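Local coordinates for protein bradyzoite pseudokinase 1 (Toxoplasma gondii, PDB 6M7Z) that is a bradyzoite pseudokinase, probably related to the divergent kinase, lacking a glycine-rich loop, that regulates membrane ultrastructure of the parasitophorous vacuole, at residues 30-35 with 121-126; 180-185 with 308-313; 233-238 with 275-280. One frame throughout, in Å; residues are numbered along the deposited sequence.

Interaction 1 of 3, residues 30-35 with 121-126; sequences SRNPIL and LTYIFH
Ile34, near the start of helix 33-39, meets two aromatic side chains of strand 121-127. The contact has no hydrogen bond between its two segments and is mainly apolar. Each branch of Ile34 has its own ring. Ile34 CG2 lies at the edge of the Tyr123 ring, near its plane, 4.0 Å from Tyr123 CE2. Ile34 CD1 sits 3.9 Å from both CE2 and CZ of Phe125. The Ile34 torsions separate these two touches. CG2 is anti to the backbone N, CG1 lies beside that N (chi1 -68°), and the extended chi2 carries CD1 on toward Phe125. The Ile34 side chain runs antiparallel alongside that of Tyr123, while the side chain of Phe125 points back toward it. A smaller touch joins two leucine methyls, Leu35 CD2 and Leu121 CD1, 4.0 Å apart.

The polar part is slight. Asn32 ND2 stands 4.0 Å from Tyr123 OH, too far for a bond. The amide plane is turned 67° from the ring. The hydroxyl is instead hydrogen-bonded to Glu29 OE2, just ahead of the 30-35 segment. That bond ties the ring's outer end to the same loop.

Leu121, Tyr123 and Phe125 alternate with Thr122 and Ile124, which touch helix 88-101 on the other side of the sheet. Ile34 and Phe125 both also reach Ala78 of strand 76-82. The N-terminal segment thus packs against one face of the antiparallel sheet, while helix 88-101 lies against the other. Strand 121-127 between strands 76-82 and 114-117, with a helix behind, is consistent with the β3, β5, β4 order and αC helix of a kinase N-lobe.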
ATOM      1  N   SER A  30     -24.782  12.565  -4.550  1.00 73.32           N
ATOM      2  CA  SER A  30     -25.466  13.795  -4.074  1.00 73.02           C
ATOM      3  C   SER A  30     -25.436  13.898  -2.540  1.00 73.28           C
ATOM      4  O   SER A  30     -25.673  14.959  -1.995  1.00 70.94           O
ATOM      5  CB  SER A  30     -26.880  13.880  -4.592  1.00 67.14           C
ATOM      6  OG  SER A  30     -27.580  12.677  -4.324  1.00 70.48           O
ATOM      7  N   ARG A  31     -25.135  12.789  -1.855  1.00 81.37           N
ATOM      8  CA  ARG A  31     -25.215  12.689  -0.385  1.00 88.63           C
ATOM      9  C   ARG A  31     -23.790  12.628   0.209  1.00 82.42           C
ATOM     10  O   ARG A  31     -23.494  11.937   1.221  1.00 65.76           O
ATOM     11  CB  ARG A  31     -25.978  11.414   0.006  1.00 89.37           C
ATOM     12  CG  ARG A  31     -27.434  11.355  -0.428  1.00104.16           C
ATOM     13  CD  ARG A  31     -28.349  12.379   0.233  1.00 97.81           C
ATOM     14  NE  ARG A  31     -29.585  12.487  -0.532  1.00106.10           N
ATOM     15  CZ  ARG A  31     -30.205  13.626  -0.836  1.00118.70           C
ATOM     16  NH1 ARG A  31     -29.840  14.763  -0.265  1.00105.77           N
ATOM     17  NH2 ARG A  31     -31.174  13.625  -1.735  1.00102.47           N
ATOM     18  N   ASN A  32     -22.824  13.283  -0.432  1.00101.25           N
ATOM     19  CA  ASN A  32     -21.394  12.885  -0.382  1.00 82.30           C
ATOM     20  C   ASN A  32     -20.563  14.124  -0.724  1.00 74.37           C
ATOM     21  O   ASN A  32     -20.674  14.696  -1.816  1.00 67.34           O
ATOM     22  CB  ASN A  32     -21.232  11.688  -1.329  1.00 80.21           C
ATOM     23  CG  ASN A  32     -19.813  11.307  -1.664  1.00 73.46           C
ATOM     24  OD1 ASN A  32     -19.024  11.017  -0.774  1.00 73.52           O
ATOM     25  ND2 ASN A  32     -19.506  11.273  -2.952  1.00 66.53           N
ATOM     26  N   PRO A  33     -19.702  14.604   0.202  1.00 69.84           N
ATOM     27  CA  PRO A  33     -18.870  15.779  -0.066  1.00 67.24           C
ATOM     28  C   PRO A  33     -17.634  15.559  -0.955  1.00 60.47           C
ATOM     29  O   PRO A  33     -16.992  16.542  -1.294  1.00 55.37           O
ATOM     30  CB  PRO A  33     -18.404  16.224   1.328  1.00 76.72           C
ATOM     31  CG  PRO A  33     -18.414  14.950   2.153  1.00 78.28           C
ATOM     32  CD  PRO A  33     -19.522  14.091   1.568  1.00 74.07           C
ATOM     33  N   ILE A  34     -17.386  14.321  -1.415  1.00 50.65           N
ATOM     34  CA  ILE A  34     -16.216  14.031  -2.225  1.00 43.49           C
ATOM     35  C   ILE A  34     -16.318  14.768  -3.575  1.00 43.29           C
ATOM     36  O   ILE A  34     -15.367  15.424  -3.969  1.00 40.84           O
ATOM     37  CB  ILE A  34     -16.016  12.518  -2.393  1.00 42.46           C
ATOM     38  CG1 ILE A  34     -15.620  11.882  -1.055  1.00 45.84           C
ATOM     39  CG2 ILE A  34     -15.002  12.230  -3.492  1.00 41.64           C
ATOM     40  CD1 ILE A  34     -15.594  10.348  -1.042  1.00 47.10           C
ATOM     41  N   LEU A  35     -17.453  14.650  -4.283  1.00 45.59           N
ATOM     42  CA  LEU A  35     -17.664  15.364  -5.546  1.00 46.34           C
ATOM     43  C   LEU A  35     -17.489  16.873  -5.345  1.00 46.63           C
ATOM     44  O   LEU A  35     -16.876  17.537  -6.177  1.00 48.46           O
ATOM     45  CB  LEU A  35     -19.068  15.088  -6.096  1.00 50.15           C
ATOM     46  CG  LEU A  35     -19.206  14.065  -7.219  1.00 55.57           C
ATOM     47  CD1 LEU A  35     -20.606  14.141  -7.809  1.00 58.51           C
ATOM     48  CD2 LEU A  35     -18.193  14.271  -8.331  1.00 62.60           C
ATOM     49  N   LEU A 121     -17.093   8.143 -11.786  1.00 34.21           N
ATOM     50  CA  LEU A 121     -15.942   7.812 -10.961  1.00 33.61           C
ATOM     51  C   LEU A 121     -16.085   6.404 -10.390  1.00 32.42           C
ATOM     52  O   LEU A 121     -17.185   5.984 -10.098  1.00 33.82           O
ATOM     53  CB  LEU A 121     -15.849   8.810  -9.800  1.00 34.37           C
ATOM     54  CG  LEU A 121     -15.697  10.279 -10.186  1.00 36.35           C
ATOM     55  CD1 LEU A 121     -15.824  11.167  -8.966  1.00 36.36           C
ATOM     56  CD2 LEU A 121     -14.369  10.528 -10.905  1.00 36.84           C
ATOM     57  N   THR A 122     -14.958   5.709 -10.190  1.00 30.57           N
ATOM     58  CA  THR A 122     -14.906   4.574  -9.266  1.00 29.05           C
ATOM     59  C   THR A 122     -14.243   5.025  -7.957  1.00 28.63           C
ATOM     60  O   THR A 122     -13.431   5.973  -7.971  1.00 28.99           O
ATOM     61  CB  THR A 122     -14.145   3.390  -9.869  1.00 29.40           C
ATOM     62  OG1 THR A 122     -12.784   3.784 -10.117  1.00 28.92           O
ATOM     63  CG2 THR A 122     -14.780   2.892 -11.151  1.00 30.12           C
ATOM     64  N   TYR A 123     -14.591   4.351  -6.852  1.00 27.70           N
ATOM     65  CA  TYR A 123     -14.137   4.693  -5.520  1.00 28.58           C
ATOM     66  C   TYR A 123     -13.588   3.440  -4.812  1.00 28.85           C
ATOM     67  O   TYR A 123     -14.162   2.360  -4.924  1.00 28.90           O
ATOM     68  CB  TYR A 123     -15.270   5.232  -4.650  1.00 28.75           C
ATOM     69  CG  TYR A 123     -15.978   6.466  -5.136  1.00 29.46           C
ATOM     70  CD1 TYR A 123     -16.870   6.414  -6.193  1.00 30.54           C
ATOM     71  CD2 TYR A 123     -15.828   7.667  -4.484  1.00 30.46           C
ATOM     72  CE1 TYR A 123     -17.546   7.538  -6.630  1.00 31.48           C
ATOM     73  CE2 TYR A 123     -16.493   8.809  -4.906  1.00 32.06           C
ATOM     74  CZ  TYR A 123     -17.373   8.739  -5.968  1.00 32.25           C
ATOM     75  OH  TYR A 123     -18.036   9.857  -6.388  1.00 35.45           O
ATOM     76  N   ILE A 124     -12.478   3.596  -4.090  1.00 29.09           N
ATOM     77  CA  ILE A 124     -12.007   2.643  -3.122  1.00 29.91           C
ATOM     78  C   ILE A 124     -11.797   3.394  -1.808  1.00 28.98           C
ATOM     79  O   ILE A 124     -11.077   4.381  -1.776  1.00 30.21           O
ATOM     80  CB  ILE A 124     -10.688   1.961  -3.540  1.00 32.28           C
ATOM     81  CG1 ILE A 124     -10.804   1.244  -4.876  1.00 34.23           C
ATOM     82  CG2 ILE A 124     -10.196   1.011  -2.439  1.00 34.59           C
ATOM     83  CD1 ILE A 124      -9.534   0.520  -5.266  1.00 37.55           C
ATOM     84  N   PHE A 125     -12.405   2.899  -0.735  1.00 28.33           N
ATOM     85  CA  PHE A 125     -12.234   3.485   0.567  1.00 27.89           C
ATOM     86  C   PHE A 125     -11.146   2.699   1.318  1.00 28.11           C
ATOM     87  O   PHE A 125     -11.027   1.476   1.196  1.00 28.32           O
ATOM     88  CB  PHE A 125     -13.585   3.561   1.274  1.00 27.61           C
ATOM     89  CG  PHE A 125     -14.526   4.581   0.675  1.00 27.03           C
ATOM     90  CD1 PHE A 125     -15.347   4.257  -0.392  1.00 26.49           C
ATOM     91  CD2 PHE A 125     -14.556   5.886   1.151  1.00 27.01           C
ATOM     92  CE1 PHE A 125     -16.175   5.211  -0.970  1.00 26.46           C
ATOM     93  CE2 PHE A 125     -15.379   6.838   0.568  1.00 26.70           C
ATOM     94  CZ  PHE A 125     -16.200   6.500  -0.489  1.00 26.99           C
ATOM     95  N   HIS A 126     -10.319   3.438   2.059  1.00 28.22           N
ATOM     96  CA  HIS A 126      -9.267   2.903   2.901  1.00 28.62           C
ATOM     97  C   HIS A 126      -9.374   3.529   4.281  1.00 29.07           C
ATOM     98  O   HIS A 126      -9.900   4.626   4.420  1.00 28.86           O
ATOM     99  CB  HIS A 126      -7.876   3.216   2.331  1.00 28.65           C
ATOM    100  CG  HIS A 126      -7.594   2.577   1.021  1.00 28.72           C
ATOM    101  ND1 HIS A 126      -7.528   1.217   0.874  1.00 29.47           N
ATOM    102  CD2 HIS A 126      -7.344   3.116  -0.190  1.00 28.62           C
ATOM    103  CE1 HIS A 126      -7.261   0.935  -0.393  1.00 30.00           C
ATOM    104  NE2 HIS A 126      -7.162   2.088  -1.070  1.00 28.68           N
TER

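Interaction 2 of 3, residues 180-185 with 308-313; sequences DGTVVL and KARPFR
The Arg310 side chain bonds the main-chain oxygen of Asp180 and makes no salt bridge with its carboxylate. Arg310 NE gives a weak, bent hydrogen bond to Asp180 O, 2.8 Å long (126° at the hydrogen). Asp180 OD2 stays 4.0 Å from Arg310 NH2, well out of the guanidinium plane. Thr182 OG1 lies over a face of that group, 3.5 Å from Arg310 NH2, but not bonded. Asp180 OD1 accepts within its own loop, from Thr182 N at 3.1 Å, closing an Asx turn, and from Thr182 OG1 at 2.7 Å. Arg310 CD passes 3.5 Å from Gly181 C, about where a side chain there would sit; the close passage depends on the glycine. The Arg310 chain bends at chi2 (-69°). NH1 then donates in the guanidinium plane to Ala309 O, and it also bonds Gly307 O.

One water joins Gly181 O to Phe312 N. Val183 CG2 packs at the edge of the Phe312 ring, 3.8 Å from CE2, and also touches Pro311. The C-terminal tail is thereby joined to the turn leading into strand 183-185. Carbonyl oxygens orient the guanidinium, and Asp180 probably adds only a longer-range attraction between charges.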
ATOM      1  N   ASP A 180      -3.609   2.150  13.967  1.00 50.42           N
ATOM      2  CA  ASP A 180      -3.186   1.266  15.060  1.00 55.52           C
ATOM      3  C   ASP A 180      -1.657   1.050  15.058  1.00 60.80           C
ATOM      4  O   ASP A 180      -1.137   0.347  15.933  1.00 71.42           O
ATOM      5  CB  ASP A 180      -3.981  -0.046  15.062  1.00 53.61           C
ATOM      6  CG  ASP A 180      -3.688  -0.977  13.901  1.00 58.62           C
ATOM      7  OD1 ASP A 180      -2.803  -0.624  13.060  1.00 56.87           O
ATOM      8  OD2 ASP A 180      -4.359  -2.041  13.844  1.00 54.84           O
ATOM      9  N   GLY A 181      -0.939   1.623  14.080  1.00 62.34           N
ATOM     10  CA  GLY A 181       0.541   1.567  14.017  1.00 50.32           C
ATOM     11  C   GLY A 181       1.082   0.447  13.131  1.00 44.38           C
ATOM     12  O   GLY A 181       2.314   0.335  12.974  1.00 45.08           O
ATOM     13  N   THR A 182       0.200  -0.393  12.562  1.00 40.93           N
ATOM     14  CA  THR A 182       0.594  -1.399  11.574  1.00 39.69           C
ATOM     15  C   THR A 182       1.141  -0.685  10.333  1.00 39.66           C
ATOM     16  O   THR A 182       0.556   0.305   9.893  1.00 39.75           O
ATOM     17  CB  THR A 182      -0.590  -2.280  11.148  1.00 40.38           C
ATOM     18  OG1 THR A 182      -1.300  -2.718  12.301  1.00 41.03           O
ATOM     19  CG2 THR A 182      -0.172  -3.498  10.353  1.00 40.56           C
ATOM     20  N   VAL A 183       2.258  -1.181   9.791  1.00 38.23           N
ATOM     21  CA  VAL A 183       2.816  -0.679   8.544  1.00 36.83           C
ATOM     22  C   VAL A 183       2.439  -1.660   7.435  1.00 34.89           C
ATOM     23  O   VAL A 183       2.754  -2.830   7.527  1.00 33.67           O
ATOM     24  CB  VAL A 183       4.339  -0.494   8.642  1.00 37.51           C
ATOM     25  CG1 VAL A 183       4.956  -0.119   7.311  1.00 39.15           C
ATOM     26  CG2 VAL A 183       4.699   0.520   9.707  1.00 37.52           C
ATOM     27  N   VAL A 184       1.792  -1.139   6.384  1.00 34.68           N
ATOM     28  CA  VAL A 184       1.193  -1.950   5.318  1.00 34.01           C
ATOM     29  C   VAL A 184       1.693  -1.476   3.950  1.00 31.80           C
ATOM     30  O   VAL A 184       2.051  -0.323   3.781  1.00 28.89           O
ATOM     31  CB  VAL A 184      -0.348  -1.929   5.373  1.00 36.22           C
ATOM     32  CG1 VAL A 184      -0.844  -2.469   6.718  1.00 37.94           C
ATOM     33  CG2 VAL A 184      -0.917  -0.545   5.085  1.00 35.18           C
ATOM     34  N   LEU A 185       1.685  -2.414   2.993  1.00 31.09           N
ATOM     35  CA  LEU A 185       2.049  -2.159   1.618  1.00 28.90           C
ATOM     36  C   LEU A 185       0.786  -1.848   0.821  1.00 28.04           C
ATOM     37  O   LEU A 185      -0.143  -2.650   0.775  1.00 27.68           O
ATOM     38  CB  LEU A 185       2.747  -3.388   1.047  1.00 28.60           C
ATOM     39  CG  LEU A 185       3.170  -3.301  -0.415  1.00 28.45           C
ATOM     40  CD1 LEU A 185       4.041  -2.068  -0.667  1.00 27.04           C
ATOM     41  CD2 LEU A 185       3.906  -4.572  -0.812  1.00 28.42           C
ATOM     42  N   LYS A 308       1.881  -7.747  13.891  1.00 69.57           N
ATOM     43  CA  LYS A 308       2.015  -7.375  15.290  1.00 73.22           C
ATOM     44  C   LYS A 308       3.186  -6.408  15.490  1.00 67.42           C
ATOM     45  O   LYS A 308       3.297  -5.833  16.569  1.00 69.25           O
ATOM     46  CB  LYS A 308       2.135  -8.640  16.147  1.00 73.67           C
ATOM     47  CG  LYS A 308       0.779  -9.227  16.528  1.00 78.55           C
ATOM     48  CD  LYS A 308       0.765 -10.716  16.821  1.00 82.76           C
ATOM     49  CE  LYS A 308      -0.644 -11.264  16.798  1.00 79.14           C
ATOM     50  NZ  LYS A 308      -0.660 -12.740  16.694  1.00 79.20           N
ATOM     51  N   ALA A 309       4.020  -6.210  14.463  1.00 63.24           N
ATOM     52  CA  ALA A 309       5.126  -5.272  14.559  1.00 55.73           C
ATOM     53  C   ALA A 309       4.592  -3.834  14.625  1.00 56.15           C
ATOM     54  O   ALA A 309       3.575  -3.500  14.023  1.00 56.28           O
ATOM     55  CB  ALA A 309       6.093  -5.449  13.420  1.00 53.91           C
ATOM     56  N   ARG A 310       5.301  -2.996  15.391  1.00 55.66           N
ATOM     57  CA  ARG A 310       4.982  -1.593  15.565  1.00 54.84           C
ATOM     58  C   ARG A 310       6.306  -0.833  15.522  1.00 54.58           C
ATOM     59  O   ARG A 310       6.811  -0.359  16.540  1.00 51.95           O
ATOM     60  CB  ARG A 310       4.209  -1.385  16.869  1.00 55.43           C
ATOM     61  CG  ARG A 310       2.833  -2.051  16.910  1.00 56.58           C
ATOM     62  CD  ARG A 310       1.840  -1.404  15.967  1.00 56.12           C
ATOM     63  NE  ARG A 310       0.498  -1.961  16.067  1.00 55.96           N
ATOM     64  CZ  ARG A 310       0.118  -3.119  15.533  1.00 54.65           C
ATOM     65  NH1 ARG A 310       0.976  -3.852  14.838  1.00 53.44           N
ATOM     66  NH2 ARG A 310      -1.127  -3.535  15.693  1.00 54.78           N
ATOM     67  N   PRO A 311       6.909  -0.684  14.322  1.00 52.53           N
ATOM     68  CA  PRO A 311       8.227  -0.073  14.188  1.00 54.59           C
ATOM     69  C   PRO A 311       8.315   1.390  14.664  1.00 55.10           C
ATOM     70  O   PRO A 311       9.424   1.875  14.905  1.00 57.02           O
ATOM     71  CB  PRO A 311       8.519  -0.098  12.674  1.00 53.01           C
ATOM     72  CG  PRO A 311       7.483  -1.036  12.069  1.00 54.64           C
ATOM     73  CD  PRO A 311       6.317  -1.047  13.027  1.00 54.52           C
ATOM     74  N   PHE A 312       7.162   2.075  14.772  1.00 50.52           N
ATOM     75  CA  PHE A 312       7.093   3.504  15.076  1.00 50.22           C
ATOM     76  C   PHE A 312       6.652   3.774  16.523  1.00 53.58           C
ATOM     77  O   PHE A 312       6.505   4.932  16.885  1.00 50.42           O
ATOM     78  CB  PHE A 312       6.158   4.225  14.099  1.00 47.53           C
ATOM     79  CG  PHE A 312       6.690   4.347  12.695  1.00 46.05           C
ATOM     80  CD1 PHE A 312       7.590   5.346  12.362  1.00 46.18           C
ATOM     81  CD2 PHE A 312       6.296   3.460  11.698  1.00 44.81           C
ATOM     82  CE1 PHE A 312       8.099   5.445  11.076  1.00 46.22           C
ATOM     83  CE2 PHE A 312       6.816   3.554  10.419  1.00 41.89           C
ATOM     84  CZ  PHE A 312       7.700   4.552  10.111  1.00 44.17           C
ATOM     85  N   ARG A 313       6.496   2.732  17.359  1.00 67.99           N
ATOM     86  CA  ARG A 313       6.341   2.905  18.826  1.00 80.23           C
ATOM     87  C   ARG A 313       7.721   3.096  19.478  1.00 80.98           C
ATOM     88  O   ARG A 313       8.695   2.522  19.015  1.00 93.38           O
ATOM     89  CB  ARG A 313       5.637   1.687  19.438  1.00 91.34           C
ATOM     90  CG  ARG A 313       4.208   1.954  19.882  1.00108.71           C
ATOM     91  CD  ARG A 313       3.495   0.677  20.301  1.00118.86           C
ATOM     92  NE  ARG A 313       2.293   0.901  21.098  1.00127.97           N
ATOM     93  CZ  ARG A 313       1.277   0.043  21.211  1.00122.04           C
ATOM     94  NH1 ARG A 313       1.217  -1.030  20.439  1.00114.26           N
ATOM     95  NH2 ARG A 313       0.317   0.268  22.091  1.00106.72           N
TER
HETATM   96  O   HOH W   1       4.473   1.379  14.371  1.00 29.77           O

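Interaction 3 of 3, residues 233-238 with 275-280; sequences DVYSLG and KMIEEE
Val234 O accepts the helical hydrogen bond of Gly238 N at 2.9 Å, and the Met276 methyl CE rests against the same oxygen at 3.6 Å. The end of one helix and the loop after it pack on another helix of a kinase C-lobe. By sequence and position, helix 230-248 probably corresponds to αF and helix 263-276 to αH. Asp233, at the inner side of helix 230-248, accepts from the backbone N atoms of His167 and Arg168, as the αF aspartate of kinases does with the catalytic loop.

Met276 is the central side chain. It bends at chi3 (76°), turning Met276 CE onto the helix backbone and to 3.8 Å from Leu237 CD2. Met276 CB lies 3.9 Å from Val234 CG1, and the two side chains run nearly perpendicular. Gly238 lets the segments come close, and Ile277 CG2 lies 3.6 Å from its carbonyl carbon.

Ile277 is where the chain leaves the helix, and backbone oxygens there turn to Tyr235. The CA of Tyr235 makes a CA-H...O contact with Met276 O at 3.4 Å. The Tyr235 ring meets the next carbonyl with its edge: Ile277 O lies near the ring plane, 3.6 Å from Tyr235 CE1.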
ATOM      1  N   ASP A 233      11.296  -6.460  -8.206  1.00 30.00           N
ATOM      2  CA  ASP A 233      10.716  -6.008  -6.920  1.00 29.86           C
ATOM      3  C   ASP A 233      11.819  -5.934  -5.850  1.00 29.96           C
ATOM      4  O   ASP A 233      11.819  -4.994  -5.046  1.00 29.78           O
ATOM      5  CB  ASP A 233       9.541  -6.878  -6.469  1.00 29.63           C
ATOM      6  CG  ASP A 233       8.180  -6.475  -7.042  1.00 29.57           C
ATOM      7  OD1 ASP A 233       8.109  -5.444  -7.783  1.00 28.05           O
ATOM      8  OD2 ASP A 233       7.178  -7.184  -6.724  1.00 28.64           O
ATOM      9  N   VAL A 234      12.766  -6.889  -5.859  1.00 30.23           N
ATOM     10  CA  VAL A 234      13.894  -6.868  -4.905  1.00 30.86           C
ATOM     11  C   VAL A 234      14.733  -5.604  -5.133  1.00 29.65           C
ATOM     12  O   VAL A 234      15.122  -4.947  -4.179  1.00 29.44           O
ATOM     13  CB  VAL A 234      14.777  -8.134  -5.009  1.00 32.32           C
ATOM     14  CG1 VAL A 234      16.124  -7.949  -4.312  1.00 32.70           C
ATOM     15  CG2 VAL A 234      14.069  -9.370  -4.490  1.00 33.57           C
ATOM     16  N   TYR A 235      15.033  -5.304  -6.399  1.00 30.04           N
ATOM     17  CA  TYR A 235      15.781  -4.100  -6.763  1.00 30.25           C
ATOM     18  C   TYR A 235      15.075  -2.858  -6.182  1.00 28.36           C
ATOM     19  O   TYR A 235      15.694  -2.061  -5.474  1.00 27.68           O
ATOM     20  CB  TYR A 235      15.956  -4.000  -8.286  1.00 31.51           C
ATOM     21  CG  TYR A 235      16.694  -2.754  -8.711  1.00 32.34           C
ATOM     22  CD1 TYR A 235      18.076  -2.731  -8.804  1.00 33.22           C
ATOM     23  CD2 TYR A 235      16.009  -1.574  -8.972  1.00 32.29           C
ATOM     24  CE1 TYR A 235      18.757  -1.580  -9.169  1.00 34.34           C
ATOM     25  CE2 TYR A 235      16.676  -0.417  -9.323  1.00 34.08           C
ATOM     26  CZ  TYR A 235      18.056  -0.412  -9.407  1.00 34.97           C
ATOM     27  OH  TYR A 235      18.694   0.749  -9.734  1.00 37.29           O
ATOM     28  N   SER A 236      13.777  -2.717  -6.470  1.00 26.88           N
ATOM     29  CA  SER A 236      12.984  -1.536  -6.065  1.00 25.82           C
ATOM     30  C   SER A 236      12.966  -1.389  -4.543  1.00 24.91           C
ATOM     31  O   SER A 236      13.035  -0.288  -4.032  1.00 24.47           O
ATOM     32  CB  SER A 236      11.562  -1.609  -6.588  1.00 25.50           C
ATOM     33  OG  SER A 236      11.544  -1.592  -8.005  1.00 26.45           O
ATOM     34  N   LEU A 237      12.832  -2.505  -3.828  1.00 25.33           N
ATOM     35  CA  LEU A 237      12.780  -2.470  -2.380  1.00 25.55           C
ATOM     36  C   LEU A 237      14.169  -2.091  -1.843  1.00 25.94           C
ATOM     37  O   LEU A 237      14.294  -1.411  -0.813  1.00 25.56           O
ATOM     38  CB  LEU A 237      12.324  -3.824  -1.843  1.00 26.21           C
ATOM     39  CG  LEU A 237      12.234  -3.897  -0.321  1.00 27.44           C
ATOM     40  CD1 LEU A 237      11.174  -2.937   0.198  1.00 27.17           C
ATOM     41  CD2 LEU A 237      11.936  -5.308   0.133  1.00 28.55           C
ATOM     42  N   GLY A 238      15.213  -2.544  -2.544  1.00 26.18           N
ATOM     43  CA  GLY A 238      16.584  -2.160  -2.258  1.00 27.10           C
ATOM     44  C   GLY A 238      16.771  -0.657  -2.351  1.00 26.63           C
ATOM     45  O   GLY A 238      17.336  -0.048  -1.441  1.00 27.70           O
ATOM     46  N   LYS A 275      23.364  -5.227  -1.854  1.00 39.14           N
ATOM     47  CA  LYS A 275      23.168  -6.539  -2.488  1.00 39.17           C
ATOM     48  C   LYS A 275      21.918  -6.511  -3.372  1.00 39.53           C
ATOM     49  O   LYS A 275      21.914  -7.086  -4.478  1.00 42.09           O
ATOM     50  CB  LYS A 275      23.037  -7.648  -1.441  1.00 42.11           C
ATOM     51  CG  LYS A 275      24.299  -7.934  -0.652  1.00 46.62           C
ATOM     52  CD  LYS A 275      24.063  -8.859   0.542  1.00 53.56           C
ATOM     53  CE  LYS A 275      25.094  -8.709   1.652  1.00 61.28           C
ATOM     54  NZ  LYS A 275      24.483  -8.628   3.010  1.00 66.43           N
ATOM     55  N   MET A 276      20.861  -5.845  -2.873  1.00 36.65           N
ATOM     56  CA  MET A 276      19.542  -5.854  -3.504  1.00 34.85           C
ATOM     57  C   MET A 276      19.548  -5.014  -4.791  1.00 33.84           C
ATOM     58  O   MET A 276      18.758  -5.300  -5.684  1.00 33.05           O
ATOM     59  CB  MET A 276      18.478  -5.340  -2.529  1.00 35.61           C
ATOM     60  CG  MET A 276      18.240  -6.305  -1.392  1.00 37.36           C
ATOM     61  SD  MET A 276      17.265  -5.660  -0.013  1.00 34.97           S
ATOM     62  CE  MET A 276      15.622  -5.715  -0.733  1.00 34.19           C
ATOM     63  N   ILE A 277      20.456  -4.033  -4.908  1.00 34.50           N
ATOM     64  CA  ILE A 277      20.492  -3.139  -6.082  1.00 39.31           C
ATOM     65  C   ILE A 277      21.621  -3.509  -7.055  1.00 42.51           C
ATOM     66  O   ILE A 277      21.991  -2.691  -7.910  1.00 45.05           O
ATOM     67  CB  ILE A 277      20.589  -1.656  -5.660  1.00 41.48           C
ATOM     68  CG1 ILE A 277      21.953  -1.326  -5.034  1.00 39.16           C
ATOM     69  CG2 ILE A 277      19.396  -1.279  -4.771  1.00 41.35           C
ATOM     70  CD1 ILE A 277      22.092   0.086  -4.517  1.00 41.06           C
ATOM     71  N   GLU A 278      22.156  -4.731  -6.958  1.00 44.35           N
ATOM     72  CA  GLU A 278      23.124  -5.235  -7.959  1.00 47.42           C
ATOM     73  C   GLU A 278      22.510  -5.097  -9.362  1.00 45.26           C
ATOM     74  O   GLU A 278      21.327  -5.398  -9.568  1.00 46.85           O
ATOM     75  CB  GLU A 278      23.495  -6.684  -7.650  1.00 46.08           C
ATOM     76  CG  GLU A 278      24.518  -6.844  -6.533  1.00 53.01           C
ATOM     77  CD  GLU A 278      25.941  -6.382  -6.865  1.00 63.13           C
ATOM     78  OE1 GLU A 278      26.260  -6.264  -8.079  1.00 61.70           O
ATOM     79  OE2 GLU A 278      26.700  -6.067  -5.917  1.00 68.05           O
ATOM     80  N   GLU A 279      23.324  -4.626 -10.315  1.00 46.09           N
ATOM     81  CA  GLU A 279      22.901  -4.357 -11.693  1.00 50.78           C
ATOM     82  C   GLU A 279      22.340  -5.646 -12.325  1.00 49.94           C
ATOM     83  O   GLU A 279      21.363  -5.594 -13.047  1.00 44.94           O
ATOM     84  CB  GLU A 279      24.064  -3.769 -12.500  1.00 57.88           C
ATOM     85  CG  GLU A 279      23.673  -3.242 -13.881  1.00 72.37           C
ATOM     86  CD  GLU A 279      24.810  -2.777 -14.797  1.00 77.67           C
ATOM     87  OE1 GLU A 279      24.609  -2.775 -16.048  1.00 63.24           O
ATOM     88  OE2 GLU A 279      25.894  -2.394 -14.280  1.00 67.70           O
ATOM     89  N   GLU A 280      22.967  -6.793 -12.049  1.00 48.14           N
ATOM     90  CA  GLU A 280      22.556  -8.078 -12.615  1.00 54.32           C
ATOM     91  C   GLU A 280      21.488  -8.712 -11.721  1.00 50.22           C
ATOM     92  O   GLU A 280      21.745  -8.950 -10.539  1.00 47.65           O
ATOM     93  CB  GLU A 280      23.761  -9.018 -12.726  1.00 68.43           C
ATOM     94  CG  GLU A 280      24.809  -8.569 -13.731  1.00 79.58           C
ATOM     95  CD  GLU A 280      24.331  -8.495 -15.171  1.00 99.80           C
ATOM     96  OE1 GLU A 280      23.588  -9.403 -15.597  1.00105.62           O
ATOM     97  OE2 GLU A 280      24.696  -7.526 -15.860  1.00112.49           O
TER

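The three contacts do not touch. Interaction 1 lies in the N-lobe sheet. Interactions 2 and 3 lie in the helical C-lobe, with centres 24 Å apart. The centres of interactions 1 and 2 are 27 Å apart, and those of 1 and 3 are 38 Å apart, on opposite sides of the chain's centre. In sequence, interaction 1 closes before the others open, and both segments of interaction 3 fall between the two segments of interaction 2. Helix 146-161 links the last two: Val183 and Pro311 touch it at Asn152, and Leu237 at Leu157. The C-terminal tail thus returns to the C-lobe, while the N-terminal segment packs on the N-lobe, consistent with a two-lobed kinase fold.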